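Local coordinates for protein acyl-CoA dehydrogenase (Slackia heliotrinireducens, PDB 4RM7) that belongs to the acyl-CoA dehydrogenase family, its chain combining a β-sheet middle domain with helical N- and C-terminal domains, at residues S186-P191 / V222-L228; M140-R146 / V171-T177. All coordinates share one frame; numbering follows the deposited sequence.

How the contacts relate
Contacts 1 and 2 lie in the same sheet region, centres about 11 Å apart and both well away from the centre of the chain. Both are partly buried, so neither is purely core or surface. Strand 168-175 in contact 2 is the antiparallel neighbour of strand 184-191 in contact 1, and Ser186 OG probably bonds to Ala173 O between them. Contact 2 joins two strands in parallel by regular backbone bonds, with polar groups gathered at its end. Contact 1 lays a loop on a strand through a single bridge and relies mostly on two tryptophans. Arg227 and Asp175 form a salt bridge between the contacts, modelled too short for its exact geometry to be trusted.

Contact 1. Residues S186-P191 / V222-L228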
# COMPACT_ATOMS: atom_id res chain seq x y z
N SER A 186 -40.32 0.71 -14.47
CA SER A 186 -41.26 -0.40 -14.45
C SER A 186 -40.56 -1.74 -14.38
O SER A 186 -39.44 -1.88 -14.88
CB SER A 186 -42.15 -0.36 -15.68
OG SER A 186 -41.42 -0.73 -16.83
N PHE A 187 -41.22 -2.71 -13.77
CA PHE A 187 -40.72 -4.08 -13.71
C PHE A 187 -41.66 -5.01 -14.46
O PHE A 187 -42.88 -4.85 -14.40
CB PHE A 187 -40.56 -4.56 -12.27
CG PHE A 187 -39.15 -4.44 -11.73
CD1 PHE A 187 -38.14 -5.27 -12.20
CD2 PHE A 187 -38.85 -3.52 -10.73
CE1 PHE A 187 -36.84 -5.17 -11.70
CE2 PHE A 187 -37.55 -3.42 -10.22
CZ PHE A 187 -36.55 -4.25 -10.70
N TRP A 188 -41.09 -5.98 -15.17
CA TRP A 188 -41.87 -6.93 -15.96
C TRP A 188 -41.40 -8.36 -15.73
O TRP A 188 -40.22 -8.66 -15.90
CB TRP A 188 -41.75 -6.60 -17.44
CG TRP A 188 -42.19 -5.23 -17.82
CD1 TRP A 188 -41.50 -4.06 -17.65
CD2 TRP A 188 -43.43 -4.88 -18.46
NE1 TRP A 188 -42.24 -3.01 -18.15
CE2 TRP A 188 -43.42 -3.49 -18.65
CE3 TRP A 188 -44.54 -5.62 -18.89
CZ2 TRP A 188 -44.48 -2.82 -19.24
CZ3 TRP A 188 -45.58 -4.95 -19.48
CH2 TRP A 188 -45.55 -3.56 -19.65
N MSE A 189 -42.32 -9.25 -15.37
CA MSE A 189 -41.98 -10.66 -15.22
C MSE A 189 -42.19 -11.40 -16.54
O MSE A 189 -43.29 -11.85 -16.86
CB MSE A 189 -42.83 -11.30 -14.11
CG MSE A 189 -42.48 -12.74 -13.79
SE MSE A 189 -40.67 -12.96 -13.09
CE MSE A 189 -40.88 -12.15 -11.34
N VAL A 190 -41.12 -11.51 -17.32
CA VAL A 190 -41.22 -12.03 -18.68
C VAL A 190 -40.86 -13.50 -18.78
O VAL A 190 -39.76 -13.89 -18.40
CB VAL A 190 -40.32 -11.23 -19.63
CG1 VAL A 190 -40.46 -11.73 -21.07
CG2 VAL A 190 -40.63 -9.75 -19.54
N PRO A 191 -41.79 -14.32 -19.28
CA PRO A 191 -41.52 -15.74 -19.55
C PRO A 191 -40.36 -15.90 -20.52
O PRO A 191 -40.31 -15.18 -21.52
CB PRO A 191 -42.83 -16.24 -20.20
CG PRO A 191 -43.87 -15.25 -19.78
CD PRO A 191 -43.16 -13.93 -19.65
N VAL A 222 -44.74 -8.20 -24.78
CA VAL A 222 -45.02 -8.37 -23.37
C VAL A 222 -46.49 -8.06 -23.09
O VAL A 222 -47.05 -7.10 -23.62
CB VAL A 222 -44.09 -7.49 -22.49
CG1 VAL A 222 -42.65 -7.94 -22.65
CG2 VAL A 222 -44.22 -6.02 -22.86
N LYS A 223 -47.13 -8.90 -22.28
CA LYS A 223 -48.53 -8.68 -21.93
C LYS A 223 -48.64 -7.72 -20.74
O LYS A 223 -47.72 -7.60 -19.94
CB LYS A 223 -49.22 -10.02 -21.63
CG LYS A 223 -49.52 -10.83 -22.89
CD LYS A 223 -50.11 -12.20 -22.57
CE LYS A 223 -50.30 -13.07 -23.83
NZ LYS A 223 -49.00 -13.54 -24.45
N GLU A 224 -49.77 -7.03 -20.63
CA GLU A 224 -49.97 -6.07 -19.55
C GLU A 224 -49.96 -6.75 -18.17
O GLU A 224 -49.48 -6.19 -17.19
CB GLU A 224 -51.28 -5.30 -19.76
CG GLU A 224 -51.64 -4.33 -18.64
CD GLU A 224 -50.71 -3.13 -18.56
OE1 GLU A 224 -49.86 -2.97 -19.46
OE2 GLU A 224 -50.83 -2.34 -17.59
N SER A 225 -50.48 -7.98 -18.13
CA SER A 225 -50.55 -8.75 -16.89
C SER A 225 -49.17 -9.11 -16.33
O SER A 225 -49.06 -9.55 -15.19
CB SER A 225 -51.36 -10.04 -17.11
OG SER A 225 -50.65 -10.98 -17.90
N TRP A 226 -48.13 -8.92 -17.13
CA TRP A 226 -46.77 -9.24 -16.71
C TRP A 226 -46.13 -8.11 -15.90
O TRP A 226 -45.19 -8.35 -15.15
CB TRP A 226 -45.89 -9.55 -17.93
CG TRP A 226 -46.31 -10.77 -18.69
CD1 TRP A 226 -47.29 -11.65 -18.35
CD2 TRP A 226 -45.76 -11.24 -19.93
NE1 TRP A 226 -47.39 -12.64 -19.30
CE2 TRP A 226 -46.46 -12.42 -20.28
CE3 TRP A 226 -44.76 -10.79 -20.79
CZ2 TRP A 226 -46.18 -13.14 -21.44
CZ3 TRP A 226 -44.49 -11.50 -21.95
CH2 TRP A 226 -45.20 -12.67 -22.26
N ARG A 227 -46.64 -6.89 -16.05
CA ARG A 227 -46.06 -5.75 -15.34
C ARG A 227 -46.31 -5.87 -13.84
O ARG A 227 -47.42 -6.21 -13.41
CB ARG A 227 -46.64 -4.43 -15.85
CG ARG A 227 -45.87 -3.21 -15.39
CD ARG A 227 -46.78 -2.02 -15.15
NE ARG A 227 -47.59 -1.70 -16.33
CZ ARG A 227 -47.19 -0.91 -17.32
NH1 ARG A 227 -47.99 -0.67 -18.35
NH2 ARG A 227 -45.97 -0.38 -17.28
N LEU A 228 -45.28 -5.60 -13.04
CA LEU A 228 -45.41 -5.67 -11.60
C LEU A 228 -46.19 -4.47 -11.10
O LEU A 228 -45.84 -3.33 -11.39
CB LEU A 228 -44.04 -5.74 -10.92
CG LEU A 228 -43.19 -7.02 -11.03
CD1 LEU A 228 -42.14 -7.06 -9.91
CD2 LEU A 228 -44.05 -8.28 -11.04
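Val222 starts the contact by splitting its two methyls between Trp188 and Val190. Its CG2 makes a CH-pi contact over one face of the indole, 4.2 Å from the centroid of the Trp188 six-membered ring, while CG1 turns to Val190 CG2. Lys223 takes part through its backbone: its O sits in the plane of the Trp188 ring at the edge, 3.4 Å from CZ3, and also accepts the N-H of Trp226 across the 3-10 turn 224-226. At Trp226 the chain faces the strand again. Pro191 CD stands almost on the normal of this indole, 3.4 Å from the centroid of the Trp226 six-membered ring, and Lys223 N lies over the opposite face. Met189 N bonds to Trp226 O (3.0 Å). Arg227 then runs alongside Trp188. Its CB lies over the indole face opposite Val222, 3.9 Å from the centroid of the Trp188 six-membered ring, and with CG anti to the backbone N (chi1 -167°) the chain runs on across the same face. Farther out, the guanidinium is turned 47° from the indole plane, too steep for a flat stack; NH1 bonds weakly to Glu224, and NH2 points to Asp175 of strand 168-175, an ion pair of doubtful geometry. Leu228 closes the run: its N bonds to Phe187 O at 2.9 Å, and its CD1 packs on Phe187 CB before the side chain meets helix 90-103. With Trp188 and Arg227 bridged between the two backbone bonds, the loop leading from strand 212-221 to helix 234-270 is tied to strand 184-191. The Trp188 indole, clasped on both faces, is further restrained by a bent bond from NE1 to Ser186 OG (2.8 Å), itself bonded to Ala173 O, and it carries the aliphatic part of an arginine whose charge is probably balanced by Glu224 and Asp175.

Contact 2. Residues M140-R146 / V171-T177; sequences MRTHVTR and VSAYDKT
His143 pairs with Tyr174, and Val144 with Asp175, in a parallel strand-to-strand contact within the mixed sheet of the middle domain. Three backbone bonds stitch it: Tyr174 N to Thr142 O, Val144 N to Tyr174 O (2.8 Å) and Lys176 N to Val144 O (2.9 Å). The short segments are splayed, their directions 42° apart. The side chains of His143 and Tyr174 leave the sheet on one face, and their rings meet rim to rim, with centroids 6.0 Å apart. Lys176 folds back over the His143 ring: its CE makes a CH-pi contact and NZ lies above the ring centre, while Arg141 O lies over the opposite face, toward its rim. Met140, a selenomethionine, reaches over the Tyr174 ring, its chain extended from the backbone (chi1 161°) until SE stands 4.9 Å from the Tyr174 ring centroid, almost on the normal, a distant Met-aromatic contact. On the face of Val144 and Asp175, Val144 CG2 packs on Ala173 CB, and the valine also touches Trp188 and Val222. Strand 143-146 lies between strand 168-175 and the antiparallel strand 151-161, to which His143 and Thr145 bond through Asn154 and Val152. Beyond its pairing, strand 168-175 ends in an Asx turn: Asp175 OD1 accepts the backbone N of Thr177 from above the carboxylate plane, at 2.8 Å, and takes Thr177 OG1 on its syn lone pair. The other oxygen, OD2, is turned to Arg227. The turn presents the carbonyl of Thr177 to Arg146, which comes across at about a right angle and grips it end-on. Both NH1 (2.7 Å) and NH2 (2.8 Å) bond to Thr177 O, somewhat tilted from the guanidinium plane, while Thr177 CB lies over a face of the guanidinium and Thr177 CG2 meets Val144 CG1 at 4.0 Å.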
# COMPACT_ATOMS: atom_id res chain seq x y z
N MSE A 140 -30.06 3.92 -18.09
CA MSE A 140 -30.83 2.73 -18.46
C MSE A 140 -31.56 2.90 -19.79
O MSE A 140 -32.31 3.86 -19.98
CB MSE A 140 -31.83 2.38 -17.36
CG MSE A 140 -32.95 1.46 -17.82
SE MSE A 140 -34.09 0.78 -16.39
CE MSE A 140 -32.70 -0.00 -15.24
N ARG A 141 -31.38 1.94 -20.70
CA ARG A 141 -31.88 2.08 -22.07
C ARG A 141 -32.85 0.97 -22.52
O ARG A 141 -33.19 0.90 -23.70
CB ARG A 141 -30.69 2.15 -23.04
CG ARG A 141 -29.79 3.39 -22.86
CD ARG A 141 -30.62 4.67 -22.65
NE ARG A 141 -29.82 5.90 -22.53
CZ ARG A 141 -29.23 6.32 -21.41
NH1 ARG A 141 -29.31 5.60 -20.29
NH2 ARG A 141 -28.53 7.45 -21.41
N THR A 142 -33.30 0.12 -21.60
CA THR A 142 -34.29 -0.92 -21.94
C THR A 142 -35.70 -0.36 -21.87
O THR A 142 -36.15 0.09 -20.82
CB THR A 142 -34.18 -2.17 -21.02
OG1 THR A 142 -32.97 -2.88 -21.32
CG2 THR A 142 -35.34 -3.12 -21.24
N HIS A 143 -36.41 -0.39 -23.00
CA HIS A 143 -37.72 0.25 -23.13
C HIS A 143 -38.85 -0.74 -23.36
O HIS A 143 -38.64 -1.84 -23.86
CB HIS A 143 -37.70 1.24 -24.29
CG HIS A 143 -36.71 2.35 -24.13
ND1 HIS A 143 -36.56 3.05 -22.95
CD2 HIS A 143 -35.83 2.89 -25.01
CE1 HIS A 143 -35.63 3.97 -23.10
NE2 HIS A 143 -35.17 3.90 -24.34
N VAL A 144 -40.06 -0.32 -23.03
CA VAL A 144 -41.25 -0.99 -23.53
C VAL A 144 -42.04 0.04 -24.28
O VAL A 144 -42.29 1.12 -23.79
CB VAL A 144 -42.09 -1.59 -22.41
CG1 VAL A 144 -43.41 -2.09 -22.96
CG2 VAL A 144 -41.36 -2.74 -21.76
N THR A 145 -42.43 -0.29 -25.50
CA THR A 145 -43.15 0.65 -26.33
C THR A 145 -44.32 -0.04 -26.99
O THR A 145 -44.36 -1.25 -27.07
CB THR A 145 -42.25 1.23 -27.42
OG1 THR A 145 -41.90 0.20 -28.34
CG2 THR A 145 -40.99 1.78 -26.82
N ARG A 146 -45.28 0.76 -27.42
CA ARG A 146 -46.44 0.24 -28.12
C ARG A 146 -46.18 0.35 -29.61
O ARG A 146 -45.64 1.35 -30.07
CB ARG A 146 -47.69 1.02 -27.75
CG ARG A 146 -48.96 0.18 -27.80
CD ARG A 146 -50.21 1.01 -27.57
NE ARG A 146 -50.58 1.07 -26.16
CZ ARG A 146 -50.30 2.09 -25.37
NH1 ARG A 146 -50.68 2.06 -24.10
NH2 ARG A 146 -49.65 3.14 -25.84
N VAL A 171 -37.54 -8.10 -15.28
CA VAL A 171 -36.81 -7.10 -16.05
C VAL A 171 -37.22 -5.68 -15.72
O VAL A 171 -38.40 -5.35 -15.68
CB VAL A 171 -37.02 -7.31 -17.56
CG1 VAL A 171 -36.07 -6.45 -18.34
CG2 VAL A 171 -36.80 -8.76 -17.92
N SER A 172 -36.20 -4.86 -15.47
CA SER A 172 -36.39 -3.44 -15.23
C SER A 172 -36.37 -2.71 -16.57
O SER A 172 -35.50 -2.96 -17.39
CB SER A 172 -35.30 -2.92 -14.32
OG SER A 172 -34.07 -2.89 -15.02
N ALA A 173 -37.33 -1.80 -16.77
CA ALA A 173 -37.50 -1.13 -18.06
C ALA A 173 -38.19 0.23 -17.94
O ALA A 173 -39.00 0.44 -17.05
CB ALA A 173 -38.28 -2.02 -19.03
N TYR A 174 -37.85 1.15 -18.84
CA TYR A 174 -38.64 2.35 -19.04
C TYR A 174 -39.90 1.99 -19.80
O TYR A 174 -39.83 1.50 -20.93
CB TYR A 174 -37.87 3.42 -19.81
CG TYR A 174 -36.90 4.21 -18.98
CD1 TYR A 174 -37.27 4.72 -17.74
CD2 TYR A 174 -35.61 4.45 -19.43
CE1 TYR A 174 -36.37 5.45 -16.98
CE2 TYR A 174 -34.70 5.17 -18.67
CZ TYR A 174 -35.08 5.67 -17.44
OH TYR A 174 -34.18 6.39 -16.70
N ASP A 175 -41.06 2.21 -19.19
CA ASP A 175 -42.32 2.03 -19.88
C ASP A 175 -42.69 3.34 -20.57
O ASP A 175 -42.75 4.39 -19.94
CB ASP A 175 -43.41 1.60 -18.90
CG ASP A 175 -44.75 1.44 -19.57
OD1 ASP A 175 -44.83 1.53 -20.81
OD2 ASP A 175 -45.74 1.21 -18.85
N LYS A 176 -42.93 3.26 -21.88
CA LYS A 176 -43.27 4.42 -22.68
C LYS A 176 -44.68 4.33 -23.26
O LYS A 176 -45.08 5.17 -24.07
CB LYS A 176 -42.28 4.59 -23.83
CG LYS A 176 -40.90 5.03 -23.43
CD LYS A 176 -40.42 6.12 -24.37
CE LYS A 176 -38.92 6.27 -24.32
NZ LYS A 176 -38.27 5.03 -24.81
N THR A 177 -45.43 3.32 -22.85
CA THR A 177 -46.75 3.06 -23.41
C THR A 177 -47.81 4.01 -22.85
O THR A 177 -48.94 4.04 -23.34
CB THR A 177 -47.20 1.62 -23.15
OG1 THR A 177 -47.35 1.42 -21.74
CG2 THR A 177 -46.18 0.63 -23.70